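PDB 5EUF: protease from Helicobacter pylori, which probably cleaves the cytoplasmic domain of the human junctional adhesion molecule A, acting as a zinc-dependent peptidase of the M16 family. Local coordinates for residues Val81-Thr86 against Arg92-Thr97; Val33-Lys38 against Glu107-Thr112; Asn152-Tyr157 against Gly255-Ala260; Gly40-Val45 against Leu305-Val310. All blocks are in the same frame, centred on the assembly; numbering follows the deposited sequence.

In the fold
The contacts form two pairs in space. Contacts 1 and 2 have centres about 9 Å apart and share the six-stranded sheet, where strands 91-98 and 30-37 are neighbours. Contacts 3 and 4 have centres about 10 Å apart and meet at strands 251-258 and 309-317 of the five-stranded sheet. Along the chain, contact 1 is nested inside contacts 2 and 4, contact 3 inside contact 4, and contacts 2 and 4 cross. The centres of contacts 1 and 3 lie about 29 Å apart, on opposite sides of the chain's centre. Contact 4 joins the loop after strand 30-37 to the loop leading into strand 309-317, and so links the halves built on the two sheets.

Contact 1 of 4, residues Val81-Thr86 against Arg92-Thr97; sequences VSNAST and RYFIKT
Val81, Asn83 and Phe94 lose the most surface where strands 81-86 and 91-98 pair as an antiparallel beta hairpin. The short segments run at 161° to each other, with axes 4.5 Å apart at closest. Backbone bonds join Val81 to Lys96, Asn83 to Phe94 and Ser85 to Arg92. Non-hydrogen-bonded pairs, Ser82 with Ile95 and Ala84 with Tyr93, lie between them.

Val81 meets the root of the Lys96 side chain, CB to CB at 3.8 Å. The rest of Lys96 bends away, and its NZ is hydrogen-bonded to Ser366 OG. Phe94 reaches across to the other strand. Its CG sits between the backbone N and the carbonyl carbon (chi1 62°), which brings the ring over Asn83. There Asn83 CB lies 3.6 Å from Phe94 CZ, and Asn83 O stands over one face of the ring, toward the rim. Asn83 OD1 turns back on its own strand and accepts a weak bond from Ala84 N. Phe94 CD2 sits over one face of the Arg92 guanidinium, toward its rim, and the salt bridges of Arg92 go to Asp34 and Glu32.

Ser82, Ala84, Tyr93 and Ile95 occupy the other face. Ser82 and Ile95 meet helix 70-77 there. Thr86 OG1 is hydrogen-bonded to Glu56 OE1, so this outermost strand runs beside the likely proton acceptor. In M16 peptidases such an edge strand pairs with the substrate, and 81-86 is consistent with that use. On the Glu56 side, Ala84 CB approaches Tyr93 CD1 obliquely at 3.5 Å.

Contact 2 of 4, residues Val33-Lys38 against Glu107-Thr112; sequences VDVLYK and ELFAET
Phe109 of helix 102-113 sets its ring against Val33 and Val35 of strand 30-37, and the two valines meet it in different ways. Val35 comes over a face. Its CG2 lies 3.8 Å from the ring centroid, 27° off the normal, which makes a CH-pi contact. The methyl is shifted toward the rim, and its nearest ring atom is Phe109 CG at 3.4 Å. Val33 instead meets the edge. Its CG1 is in the ring plane, 3.9 Å from Phe109 CD2, and its carbonyl oxygen also lies near the plane, 3.3 Å from Phe109 CE2. The valine side chains and the phenylalanine pass in opposite senses.

With CG anti to the carbonyl carbon (chi1 -85°), the Phe109 ring presents a face to Val35 and an edge to Val33. Val35 holds CG2 beside its backbone N, and that branch does the touching.

The side-chain contacts are apolar and buried. Tyr93 and Ile95 of the neighbouring strand 91-98 also touch Phe109, so the ring rests on two strands at once. Within the helix, Thr112 OG1 donates to Phe109 O at 3.1 Å. The adjacent Leu108 packs on helix 70-77. Asp34, between the two valines, points away from Phe109.

A helix laid on one face of a mixed sheet through an aromatic and branched aliphatic residues is the layered alpha/beta build of the M16 peptidase domain.

Contact 3 of 4, residues Asn152-Tyr157 against Gly255-Ala260; sequences NTAYVY and GYKVPA
Two bends in the Lys257 side chain, at chi2 (-66°) and chi4 (54°), carry its ammonium to Ala154 and its CE methylene over Tyr155. The Tyr155 ring is placed by its own first torsion, which leaves CG anti to the carbonyl carbon and beside the backbone N. The two side chains cross obliquely.

Lys257 NZ donates to Ala154 O at 2.8 Å, approaching from a position tilted 33° out of the carbonyl plane. Lys257 CE then lies over one face of the ring, 4.0 Å from the Tyr155 centroid and shifted toward the rim. NZ is farther off, 4.8 Å from the Tyr155 centroid, in a cation-pi position. CE and, farther out, NZ lie over the same face of the ring. Ala154 CB adds a loose apolar contact, 4.4 Å from Lys257 CE.

All three residues are buried, so the charge needs partners. Gln234 OE1 takes a second bond from Lys257 NZ, and Glu231 OE1 lies at the range of a long, weak ion pair. Tyr155 OH is hydrogen-bonded to Glu308 O. Val156 O, just beyond, bonds to His161 NE2 of the second subunit, and Tyr157 stacks on Phe167 of that subunit.

Tyr155 is the first residue to leave the helical conformation after helix 142-154, so Ala154 O belongs to the last turn. The partial negative charge expected at the C-terminal end of a helix would probably favour an ammonium here. The contact is a C-terminal helix end tied by a buried ammonium to strand 251-258 of the five-stranded sheet.

Contact 4 of 4, residues Gly40-Val45 against Leu305-Val310; sequences GSRNEV and LQDESV
Arg42 meets Asp307 and Gln306 with its long side chain. CG starts between the backbone N and the carbonyl carbon (chi1 87°), and the chain is extended from CG to NE. This points the guanidinium across to the loop before strand 309-317. Asp307 answers from the edge of the group: Arg42 NH1 and Asp307 OD2 form a salt bridge at 2.7 Å. The two planes stand 71° apart, so the carboxylate meets one nitrogen and does not lie flat along the group.

Gln306 covers a face instead. Its CG is anti to the backbone N and its chain is extended, which puts Gln306 CD over one guanidinium face, toward the rim, with the planes 42° apart. The close approach of Gln306 NE2 to Arg42 NH2 sets two donors together and is doubtful in detail. Gln306 OE1 is held by Gln378 NE2.

Asp307 OD2 has a second partner, His158 NE2. Sharing between a guanidinium and an imidazole would probably favour the carboxylate as an anion. With all three residues partly exposed, the contact is a charge link between the loop after strand 30-37 and the loop before strand 309-317, which bridges the two sheet-based halves of the chain.

Contact 1 of 4, residues Val81-Thr86 against Arg92-Thr97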
loop_
_atom_site.group_PDB
_atom_site.type_symbol
_atom_site.label_atom_id
_atom_site.label_comp_id
_atom_site.label_asym_id
_atom_site.label_seq_id
_atom_site.Cartn_x
_atom_site.Cartn_y
_atom_site.Cartn_z
ATOM N N VAL B 81 -23.733 -28.981 9.017
ATOM C CA VAL B 81 -23.075 -28.251 7.941
ATOM C C VAL B 81 -22.202 -27.155 8.530
ATOM O O VAL B 81 -22.682 -26.329 9.305
ATOM C CB VAL B 81 -24.089 -27.623 6.968
ATOM C CG1 VAL B 81 -23.368 -26.833 5.886
ATOM C CG2 VAL B 81 -24.971 -28.691 6.353
ATOM N N SER B 82 -20.922 -27.146 8.171
ATOM C CA SER B 82 -20.004 -26.138 8.696
ATOM C C SER B 82 -19.281 -25.385 7.588
ATOM O O SER B 82 -18.487 -25.966 6.847
ATOM C CB SER B 82 -18.976 -26.776 9.632
ATOM O OG SER B 82 -17.947 -27.420 8.901
ATOM N N ASN B 83 -19.559 -24.090 7.482
ATOM C CA ASN B 83 -18.840 -23.236 6.550
ATOM C C ASN B 83 -18.053 -22.166 7.299
ATOM O O ASN B 83 -18.211 -21.999 8.510
ATOM C CB ASN B 83 -19.803 -22.590 5.550
ATOM C CG ASN B 83 -19.091 -22.036 4.323
ATOM O OD1 ASN B 83 -17.964 -22.434 4.011
ATOM N ND2 ASN B 83 -19.742 -21.111 3.624
ATOM N N ALA B 84 -17.199 -21.454 6.574
ATOM C CA ALA B 84 -16.414 -20.367 7.141
ATOM C C ALA B 84 -16.179 -19.295 6.088
ATOM O O ALA B 84 -16.181 -19.581 4.892
ATOM C CB ALA B 84 -15.092 -20.886 7.679
ATOM N N SER B 85 -15.976 -18.062 6.536
ATOM C CA SER B 85 -15.702 -16.963 5.620
ATOM C C SER B 85 -14.920 -15.853 6.303
ATOM O O SER B 85 -15.176 -15.514 7.458
ATOM C CB SER B 85 -17.003 -16.395 5.053
ATOM O OG SER B 85 -17.619 -15.525 5.985
ATOM N N THR B 86 -13.964 -15.291 5.576
ATOM C CA THR B 86 -13.224 -14.133 6.052
ATOM C C THR B 86 -13.476 -12.952 5.124
ATOM O O THR B 86 -13.442 -13.094 3.901
ATOM C CB THR B 86 -11.714 -14.416 6.133
ATOM O OG1 THR B 86 -11.235 -14.822 4.846
ATOM C CG2 THR B 86 -11.435 -15.523 7.132
ATOM N N ARG B 92 -15.596 -15.376 10.311
ATOM C CA ARG B 92 -16.829 -15.995 10.791
ATOM C C ARG B 92 -16.919 -17.499 10.529
ATOM O O ARG B 92 -16.772 -17.955 9.395
ATOM C CB ARG B 92 -18.025 -15.286 10.155
ATOM C CG ARG B 92 -19.379 -15.890 10.468
ATOM C CD ARG B 92 -20.479 -14.975 9.957
ATOM N NE ARG B 92 -21.814 -15.515 10.185
ATOM C CZ ARG B 92 -22.518 -16.177 9.272
ATOM N NH1 ARG B 92 -23.729 -16.630 9.571
ATOM N NH2 ARG B 92 -22.013 -16.383 8.063
ATOM N N TYR B 93 -17.173 -18.259 11.592
ATOM C CA TYR B 93 -17.375 -19.702 11.498
ATOM C C TYR B 93 -18.762 -20.066 12.020
ATOM O O TYR B 93 -19.234 -19.469 12.989
ATOM C CB TYR B 93 -16.311 -20.462 12.297
ATOM C CG TYR B 93 -14.876 -20.102 11.979
ATOM C CD1 TYR B 93 -14.157 -20.810 11.023
ATOM C CD2 TYR B 93 -14.232 -19.070 12.652
ATOM C CE1 TYR B 93 -12.843 -20.489 10.733
ATOM C CE2 TYR B 93 -12.917 -18.743 12.370
ATOM C CZ TYR B 93 -12.226 -19.455 11.410
ATOM O OH TYR B 93 -10.918 -19.133 11.127
ATOM N N PHE B 94 -19.414 -21.047 11.398
ATOM C CA PHE B 94 -20.719 -21.488 11.889
ATOM C C PHE B 94 -21.050 -22.936 11.535
ATOM O O PHE B 94 -20.650 -23.444 10.487
ATOM C CB PHE B 94 -21.831 -20.563 11.372
ATOM C CG PHE B 94 -21.974 -20.553 9.875
ATOM C CD1 PHE B 94 -22.806 -21.463 9.235
ATOM C CD2 PHE B 94 -21.291 -19.622 9.108
ATOM C CE1 PHE B 94 -22.938 -21.453 7.861
ATOM C CE2 PHE B 94 -21.422 -19.605 7.733
ATOM C CZ PHE B 94 -22.247 -20.521 7.109
ATOM N N ILE B 95 -21.793 -23.586 12.427
ATOM C CA ILE B 95 -22.282 -24.942 12.203
ATOM C C ILE B 95 -23.803 -24.953 12.090
ATOM O O ILE B 95 -24.500 -24.414 12.951
ATOM C CB ILE B 95 -21.862 -25.901 13.341
ATOM C CG1 ILE B 95 -20.343 -26.071 13.376
ATOM C CG2 ILE B 95 -22.529 -27.255 13.174
ATOM C CD1 ILE B 95 -19.867 -27.001 14.472
ATOM N N LYS B 96 -24.311 -25.561 11.022
ATOM C CA LYS B 96 -25.748 -25.749 10.849
ATOM C C LYS B 96 -26.167 -27.123 11.350
ATOM O O LYS B 96 -25.772 -28.139 10.782
ATOM C CB LYS B 96 -26.144 -25.590 9.381
ATOM C CG LYS B 96 -26.270 -24.155 8.918
ATOM C CD LYS B 96 -27.445 -23.476 9.592
ATOM C CE LYS B 96 -28.752 -24.166 9.251
ATOM N NZ LYS B 96 -29.908 -23.469 9.874
ATOM N N THR B 97 -26.967 -27.159 12.410
ATOM C CA THR B 97 -27.418 -28.433 12.957
ATOM C C THR B 97 -28.680 -28.274 13.803
ATOM O O THR B 97 -29.419 -27.299 13.657
ATOM C CB THR B 97 -26.310 -29.098 13.802
ATOM O OG1 THR B 97 -26.813 -30.301 14.396
ATOM C CG2 THR B 97 -25.824 -28.155 14.893
#

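Contact 2 of 4, residues Val33-Lys38 against Glu107-Thr112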
loop_
_atom_site.group_PDB
_atom_site.type_symbol
_atom_site.label_atom_id
_atom_site.label_comp_id
_atom_site.label_asym_id
_atom_site.label_seq_id
_atom_site.Cartn_x
_atom_site.Cartn_y
_atom_site.Cartn_z
ATOM N N VAL B 33 -24.757 -22.456 15.165
ATOM C CA VAL B 33 -23.756 -22.101 16.163
ATOM C C VAL B 33 -22.646 -21.262 15.542
ATOM O O VAL B 33 -21.840 -21.772 14.769
ATOM C CB VAL B 33 -23.140 -23.354 16.812
ATOM C CG1 VAL B 33 -22.210 -22.958 17.942
ATOM C CG2 VAL B 33 -24.234 -24.275 17.320
ATOM N N ASP B 34 -22.601 -19.980 15.891
ATOM C CA ASP B 34 -21.625 -19.062 15.311
ATOM C C ASP B 34 -20.476 -18.721 16.251
ATOM O O ASP B 34 -20.673 -18.516 17.450
ATOM C CB ASP B 34 -22.307 -17.763 14.875
ATOM C CG ASP B 34 -23.058 -17.908 13.576
ATOM O OD1 ASP B 34 -24.164 -18.485 13.591
ATOM O OD2 ASP B 34 -22.544 -17.437 12.539
ATOM N N VAL B 35 -19.275 -18.661 15.689
ATOM C CA VAL B 35 -18.124 -18.091 16.375
ATOM C C VAL B 35 -17.556 -16.962 15.530
ATOM O O VAL B 35 -17.037 -17.193 14.440
ATOM C CB VAL B 35 -17.030 -19.134 16.642
ATOM C CG1 VAL B 35 -15.774 -18.453 17.162
ATOM C CG2 VAL B 35 -17.522 -20.172 17.631
ATOM N N LEU B 36 -17.671 -15.738 16.031
ATOM C CA LEU B 36 -17.196 -14.572 15.301
ATOM C C LEU B 36 -15.887 -14.049 15.881
ATOM O O LEU B 36 -15.773 -13.839 17.088
ATOM C CB LEU B 36 -18.241 -13.461 15.327
ATOM C CG LEU B 36 -19.696 -13.855 15.100
ATOM C CD1 LEU B 36 -20.585 -12.632 15.248
ATOM C CD2 LEU B 36 -19.869 -14.489 13.734
ATOM N N TYR B 37 -14.900 -13.840 15.019
ATOM C CA TYR B 37 -13.667 -13.191 15.431
ATOM C C TYR B 37 -13.593 -11.799 14.820
ATOM O O TYR B 37 -13.765 -11.636 13.610
ATOM C CB TYR B 37 -12.450 -14.019 15.023
ATOM C CG TYR B 37 -12.291 -15.308 15.798
ATOM C CD1 TYR B 37 -11.688 -15.317 17.052
ATOM C CD2 TYR B 37 -12.729 -16.517 15.273
ATOM C CE1 TYR B 37 -11.532 -16.494 17.760
ATOM C CE2 TYR B 37 -12.578 -17.698 15.971
ATOM C CZ TYR B 37 -11.982 -17.681 17.215
ATOM O OH TYR B 37 -11.835 -18.856 17.916
ATOM N N LYS B 38 -13.342 -10.795 15.653
ATOM C CA LYS B 38 -13.233 -9.420 15.174
ATOM C C LYS B 38 -11.912 -9.200 14.447
ATOM O O LYS B 38 -11.121 -8.337 14.827
ATOM C CB LYS B 38 -13.362 -8.435 16.337
ATOM C CG LYS B 38 -14.656 -8.566 17.123
ATOM C CD LYS B 38 -14.681 -7.603 18.297
ATOM C CE LYS B 38 -16.003 -7.665 19.043
ATOM N NZ LYS B 38 -15.995 -6.779 20.239
ATOM N N GLU B 107 -18.235 -27.627 21.786
ATOM C CA GLU B 107 -17.002 -28.321 22.141
ATOM C C GLU B 107 -15.972 -28.198 21.026
ATOM O O GLU B 107 -14.808 -27.881 21.272
ATOM C CB GLU B 107 -17.283 -29.795 22.439
ATOM C CG GLU B 107 -16.038 -30.632 22.692
ATOM C CD GLU B 107 -16.362 -32.079 23.026
ATOM O OE1 GLU B 107 -17.555 -32.448 23.008
ATOM O OE2 GLU B 107 -15.419 -32.847 23.306
ATOM N N LEU B 108 -16.419 -28.445 19.798
ATOM C CA LEU B 108 -15.554 -28.376 18.626
ATOM C C LEU B 108 -14.979 -26.978 18.409
ATOM O O LEU B 108 -13.831 -26.828 17.992
ATOM C CB LEU B 108 -16.319 -28.812 17.379
ATOM C CG LEU B 108 -16.756 -30.270 17.286
ATOM C CD1 LEU B 108 -17.371 -30.526 15.926
ATOM C CD2 LEU B 108 -15.577 -31.192 17.530
ATOM N N PHE B 109 -15.786 -25.958 18.680
ATOM C CA PHE B 109 -15.356 -24.580 18.482
ATOM C C PHE B 109 -14.403 -24.133 19.584
ATOM O O PHE B 109 -13.476 -23.361 19.334
ATOM C CB PHE B 109 -16.562 -23.646 18.410
ATOM C CG PHE B 109 -17.161 -23.542 17.038
ATOM C CD1 PHE B 109 -16.353 -23.550 15.914
ATOM C CD2 PHE B 109 -18.532 -23.440 16.869
ATOM C CE1 PHE B 109 -16.900 -23.455 14.648
ATOM C CE2 PHE B 109 -19.085 -23.343 15.605
ATOM C CZ PHE B 109 -18.268 -23.351 14.495
ATOM N N ALA B 110 -14.629 -24.617 20.800
ATOM C CA ALA B 110 -13.713 -24.339 21.897
ATOM C C ALA B 110 -12.392 -25.049 21.634
ATOM O O ALA B 110 -11.322 -24.571 22.012
ATOM C CB ALA B 110 -14.309 -24.778 23.220
ATOM N N GLU B 111 -12.490 -26.192 20.966
ATOM C CA GLU B 111 -11.335 -27.012 20.630
ATOM C C GLU B 111 -10.394 -26.315 19.638
ATOM O O GLU B 111 -9.193 -26.580 19.623
ATOM C CB GLU B 111 -11.807 -28.353 20.060
ATOM C CG GLU B 111 -10.714 -29.377 19.861
ATOM C CD GLU B 111 -10.088 -29.822 21.166
ATOM O OE1 GLU B 111 -10.815 -29.900 22.181
ATOM O OE2 GLU B 111 -8.868 -30.090 21.175
ATOM N N THR B 112 -10.938 -25.421 18.816
ATOM C CA THR B 112 -10.134 -24.732 17.811
ATOM C C THR B 112 -9.741 -23.317 18.238
ATOM O O THR B 112 -8.827 -22.717 17.666
ATOM C CB THR B 112 -10.873 -24.644 16.459
ATOM O OG1 THR B 112 -12.072 -23.876 16.613
ATOM C CG2 THR B 112 -11.224 -26.031 15.946
#

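Contact 3 of 4, residues Asn152-Tyr157 against Gly255-Ala260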
loop_
_atom_site.group_PDB
_atom_site.type_symbol
_atom_site.label_atom_id
_atom_site.label_comp_id
_atom_site.label_asym_id
_atom_site.label_seq_id
_atom_site.Cartn_x
_atom_site.Cartn_y
_atom_site.Cartn_z
ATOM N N ASN B 152 -6.962 -1.640 -4.787
ATOM C CA ASN B 152 -5.612 -1.092 -4.898
ATOM C C ASN B 152 -5.648 0.379 -5.296
ATOM O O ASN B 152 -4.811 1.174 -4.863
ATOM C CB ASN B 152 -4.782 -1.872 -5.922
ATOM C CG ASN B 152 -4.501 -3.294 -5.490
ATOM O OD1 ASN B 152 -4.231 -4.163 -6.321
ATOM N ND2 ASN B 152 -4.561 -3.542 -4.186
ATOM N N THR B 153 -6.625 0.730 -6.126
ATOM C CA THR B 153 -6.739 2.081 -6.660
ATOM C C THR B 153 -7.515 2.998 -5.721
ATOM O O THR B 153 -7.081 4.115 -5.431
ATOM C CB THR B 153 -7.428 2.076 -8.041
ATOM O OG1 THR B 153 -6.830 1.076 -8.873
ATOM C CG2 THR B 153 -7.301 3.434 -8.713
ATOM N N ALA B 154 -8.662 2.518 -5.249
ATOM C CA ALA B 154 -9.563 3.318 -4.425
ATOM C C ALA B 154 -8.942 3.686 -3.082
ATOM O O ALA B 154 -9.147 4.791 -2.578
ATOM C CB ALA B 154 -10.875 2.574 -4.214
ATOM N N TYR B 155 -8.196 2.749 -2.505
ATOM C CA TYR B 155 -7.516 2.976 -1.233
ATOM C C TYR B 155 -6.005 2.951 -1.426
ATOM O O TYR B 155 -5.477 2.143 -2.193
ATOM C CB TYR B 155 -7.924 1.928 -0.197
ATOM C CG TYR B 155 -9.385 1.952 0.200
ATOM C CD1 TYR B 155 -9.834 2.775 1.228
ATOM C CD2 TYR B 155 -10.311 1.134 -0.436
ATOM C CE1 TYR B 155 -11.163 2.792 1.606
ATOM C CE2 TYR B 155 -11.645 1.144 -0.064
ATOM C CZ TYR B 155 -12.064 1.974 0.957
ATOM O OH TYR B 155 -13.390 1.986 1.328
ATOM N N VAL B 156 -5.309 3.830 -0.718
ATOM C CA VAL B 156 -3.870 3.979 -0.888
ATOM C C VAL B 156 -3.123 3.609 0.389
ATOM O O VAL B 156 -2.026 3.050 0.348
ATOM C CB VAL B 156 -3.515 5.425 -1.293
ATOM C CG1 VAL B 156 -2.013 5.600 -1.421
ATOM C CG2 VAL B 156 -4.209 5.790 -2.595
ATOM N N TYR B 157 -3.741 3.899 1.526
ATOM C CA TYR B 157 -3.059 3.799 2.804
ATOM C C TYR B 157 -3.731 2.793 3.733
ATOM O O TYR B 157 -3.068 1.934 4.318
ATOM C CB TYR B 157 -2.999 5.182 3.454
ATOM C CG TYR B 157 -2.255 5.230 4.762
ATOM C CD1 TYR B 157 -1.051 4.558 4.924
ATOM C CD2 TYR B 157 -2.745 5.965 5.831
ATOM C CE1 TYR B 157 -0.365 4.604 6.118
ATOM C CE2 TYR B 157 -2.064 6.024 7.026
ATOM C CZ TYR B 157 -0.876 5.341 7.166
ATOM O OH TYR B 157 -0.199 5.392 8.362
ATOM N N GLY B 255 -16.501 2.851 -8.426
ATOM C CA GLY B 255 -16.796 2.928 -7.010
ATOM C C GLY B 255 -16.710 4.333 -6.457
ATOM O O GLY B 255 -15.860 5.125 -6.863
ATOM N N TYR B 256 -17.604 4.640 -5.526
ATOM C CA TYR B 256 -17.617 5.936 -4.866
ATOM C C TYR B 256 -17.384 5.758 -3.371
ATOM O O TYR B 256 -17.957 4.860 -2.753
ATOM C CB TYR B 256 -18.943 6.659 -5.122
ATOM C CG TYR B 256 -19.137 7.103 -6.557
ATOM C CD1 TYR B 256 -19.733 6.266 -7.493
ATOM C CD2 TYR B 256 -18.722 8.361 -6.975
ATOM C CE1 TYR B 256 -19.912 6.673 -8.807
ATOM C CE2 TYR B 256 -18.899 8.777 -8.283
ATOM C CZ TYR B 256 -19.492 7.931 -9.194
ATOM O OH TYR B 256 -19.664 8.348 -10.496
ATOM N N LYS B 257 -16.534 6.605 -2.797
ATOM C CA LYS B 257 -16.261 6.556 -1.365
ATOM C C LYS B 257 -17.530 6.820 -0.570
ATOM O O LYS B 257 -18.410 7.563 -1.002
ATOM C CB LYS B 257 -15.175 7.562 -0.978
ATOM C CG LYS B 257 -13.769 7.120 -1.345
ATOM C CD LYS B 257 -13.332 5.901 -0.544
ATOM C CE LYS B 257 -11.997 5.367 -1.044
ATOM N NZ LYS B 257 -10.935 6.414 -1.069
ATOM N N VAL B 258 -17.611 6.207 0.603
ATOM C CA VAL B 258 -18.842 6.200 1.372
ATOM C C VAL B 258 -18.503 6.088 2.859
ATOM O O VAL B 258 -17.474 5.507 3.213
ATOM C CB VAL B 258 -19.761 5.044 0.887
ATOM C CG1 VAL B 258 -20.241 4.167 2.036
ATOM C CG2 VAL B 258 -20.923 5.600 0.078
ATOM N N PRO B 259 -19.343 6.673 3.732
ATOM C CA PRO B 259 -19.101 6.693 5.182
ATOM C C PRO B 259 -18.875 5.315 5.797
ATOM O O PRO B 259 -19.141 4.295 5.160
ATOM C CB PRO B 259 -20.384 7.314 5.739
ATOM C CG PRO B 259 -20.901 8.152 4.635
ATOM C CD PRO B 259 -20.571 7.406 3.376
ATOM N N ALA B 260 -18.391 5.296 7.035
ATOM C CA ALA B 260 -18.132 4.048 7.747
ATOM C C ALA B 260 -19.426 3.318 8.131
ATOM O O ALA B 260 -20.527 3.841 7.950
ATOM C CB ALA B 260 -17.289 4.319 8.980
#

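Contact 4 of 4, residues Gly40-Val45 against Leu305-Val310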
loop_
_atom_site.group_PDB
_atom_site.type_symbol
_atom_site.label_atom_id
_atom_site.label_comp_id
_atom_site.label_asym_id
_atom_site.label_seq_id
_atom_site.Cartn_x
_atom_site.Cartn_y
_atom_site.Cartn_z
ATOM N N GLY B 40 -9.997 -9.306 10.328
ATOM C CA GLY B 40 -10.147 -9.372 8.888
ATOM C C GLY B 40 -8.872 -8.915 8.215
ATOM O O GLY B 40 -7.812 -8.872 8.838
ATOM N N SER B 41 -8.976 -8.565 6.938
ATOM C CA SER B 41 -7.826 -8.078 6.194
ATOM C C SER B 41 -7.443 -6.678 6.662
ATOM O O SER B 41 -6.338 -6.208 6.392
ATOM C CB SER B 41 -8.118 -8.078 4.694
ATOM O OG SER B 41 -9.186 -7.202 4.380
ATOM N N ARG B 42 -8.361 -6.021 7.368
ATOM C CA ARG B 42 -8.124 -4.665 7.852
ATOM C C ARG B 42 -7.146 -4.667 9.023
ATOM O O ARG B 42 -6.596 -3.629 9.392
ATOM C CB ARG B 42 -9.438 -3.996 8.263
ATOM C CG ARG B 42 -9.835 -4.268 9.698
ATOM C CD ARG B 42 -11.087 -3.511 10.101
ATOM N NE ARG B 42 -11.108 -3.284 11.541
ATOM C CZ ARG B 42 -10.801 -2.125 12.110
ATOM N NH1 ARG B 42 -10.471 -1.088 11.354
ATOM N NH2 ARG B 42 -10.832 -1.998 13.430
ATOM N N ASN B 43 -6.935 -5.842 9.606
ATOM C CA ASN B 43 -5.990 -5.992 10.703
ATOM C C ASN B 43 -4.640 -6.502 10.213
ATOM O O ASN B 43 -3.783 -6.887 11.007
ATOM C CB ASN B 43 -6.553 -6.936 11.763
ATOM C CG ASN B 43 -7.922 -6.513 12.248
ATOM O OD1 ASN B 43 -8.946 -6.995 11.757
ATOM N ND2 ASN B 43 -7.950 -5.606 13.217
ATOM N N GLU B 44 -4.457 -6.505 8.897
ATOM C CA GLU B 44 -3.202 -6.948 8.301
ATOM C C GLU B 44 -2.331 -5.764 7.905
ATOM O O GLU B 44 -2.732 -4.605 8.043
ATOM C CB GLU B 44 -3.466 -7.824 7.074
ATOM C CG GLU B 44 -4.328 -9.042 7.347
ATOM C CD GLU B 44 -4.685 -9.782 6.078
ATOM O OE1 GLU B 44 -4.408 -9.241 4.986
ATOM O OE2 GLU B 44 -5.239 -10.901 6.168
ATOM N N VAL B 45 -1.136 -6.069 7.414
ATOM C CA VAL B 45 -0.187 -5.058 6.963
ATOM C C VAL B 45 0.447 -5.522 5.657
ATOM O O VAL B 45 0.767 -6.703 5.513
ATOM C CB VAL B 45 0.913 -4.797 8.019
ATOM C CG1 VAL B 45 1.924 -3.802 7.495
ATOM C CG2 VAL B 45 0.305 -4.294 9.319
ATOM N N LEU B 305 -18.582 -1.697 4.932
ATOM C CA LEU B 305 -17.309 -1.951 5.590
ATOM C C LEU B 305 -17.215 -1.164 6.890
ATOM O O LEU B 305 -17.846 -0.116 7.037
ATOM C CB LEU B 305 -16.149 -1.588 4.664
ATOM C CG LEU B 305 -16.095 -2.310 3.315
ATOM C CD1 LEU B 305 -15.079 -1.651 2.396
ATOM C CD2 LEU B 305 -15.758 -3.775 3.518
ATOM N N GLN B 306 -16.422 -1.680 7.824
ATOM C CA GLN B 306 -16.280 -1.078 9.146
ATOM C C GLN B 306 -15.765 0.357 9.072
ATOM O O GLN B 306 -16.403 1.275 9.584
ATOM C CB GLN B 306 -15.355 -1.934 10.011
ATOM C CG GLN B 306 -15.109 -1.386 11.400
ATOM C CD GLN B 306 -14.414 -2.389 12.301
ATOM O OE1 GLN B 306 -14.469 -3.597 12.061
ATOM N NE2 GLN B 306 -13.756 -1.893 13.342
ATOM N N ASP B 307 -14.616 0.549 8.430
ATOM C CA ASP B 307 -14.057 1.886 8.245
ATOM C C ASP B 307 -14.660 2.545 7.007
ATOM O O ASP B 307 -15.729 2.135 6.558
ATOM C CB ASP B 307 -12.534 1.818 8.142
ATOM C CG ASP B 307 -11.888 1.366 9.439
ATOM O OD1 ASP B 307 -12.404 1.734 10.517
ATOM O OD2 ASP B 307 -10.874 0.643 9.383
ATOM N N GLU B 308 -13.989 3.561 6.464
ATOM C CA GLU B 308 -14.506 4.258 5.287
ATOM C C GLU B 308 -14.780 3.273 4.156
ATOM O O GLU B 308 -13.882 2.576 3.689
ATOM C CB GLU B 308 -13.544 5.344 4.810
ATOM C CG GLU B 308 -14.046 6.062 3.565
ATOM C CD GLU B 308 -13.252 7.305 3.232
ATOM O OE1 GLU B 308 -13.745 8.120 2.422
ATOM O OE2 GLU B 308 -12.138 7.467 3.776
ATOM N N SER B 309 -16.035 3.224 3.728
ATOM C CA SER B 309 -16.503 2.160 2.851
ATOM C C SER B 309 -16.599 2.589 1.396
ATOM O O SER B 309 -16.152 3.672 1.019
ATOM C CB SER B 309 -17.865 1.650 3.330
ATOM O OG SER B 309 -18.369 0.649 2.467
ATOM N N VAL B 310 -17.203 1.725 0.586
ATOM C CA VAL B 310 -17.272 1.931 -0.852
ATOM C C VAL B 310 -18.604 1.449 -1.429
ATOM O O VAL B 310 -19.059 0.341 -1.138
ATOM C CB VAL B 310 -16.099 1.212 -1.565
ATOM C CG1 VAL B 310 -16.475 0.808 -2.978
ATOM C CG2 VAL B 310 -14.861 2.097 -1.572
#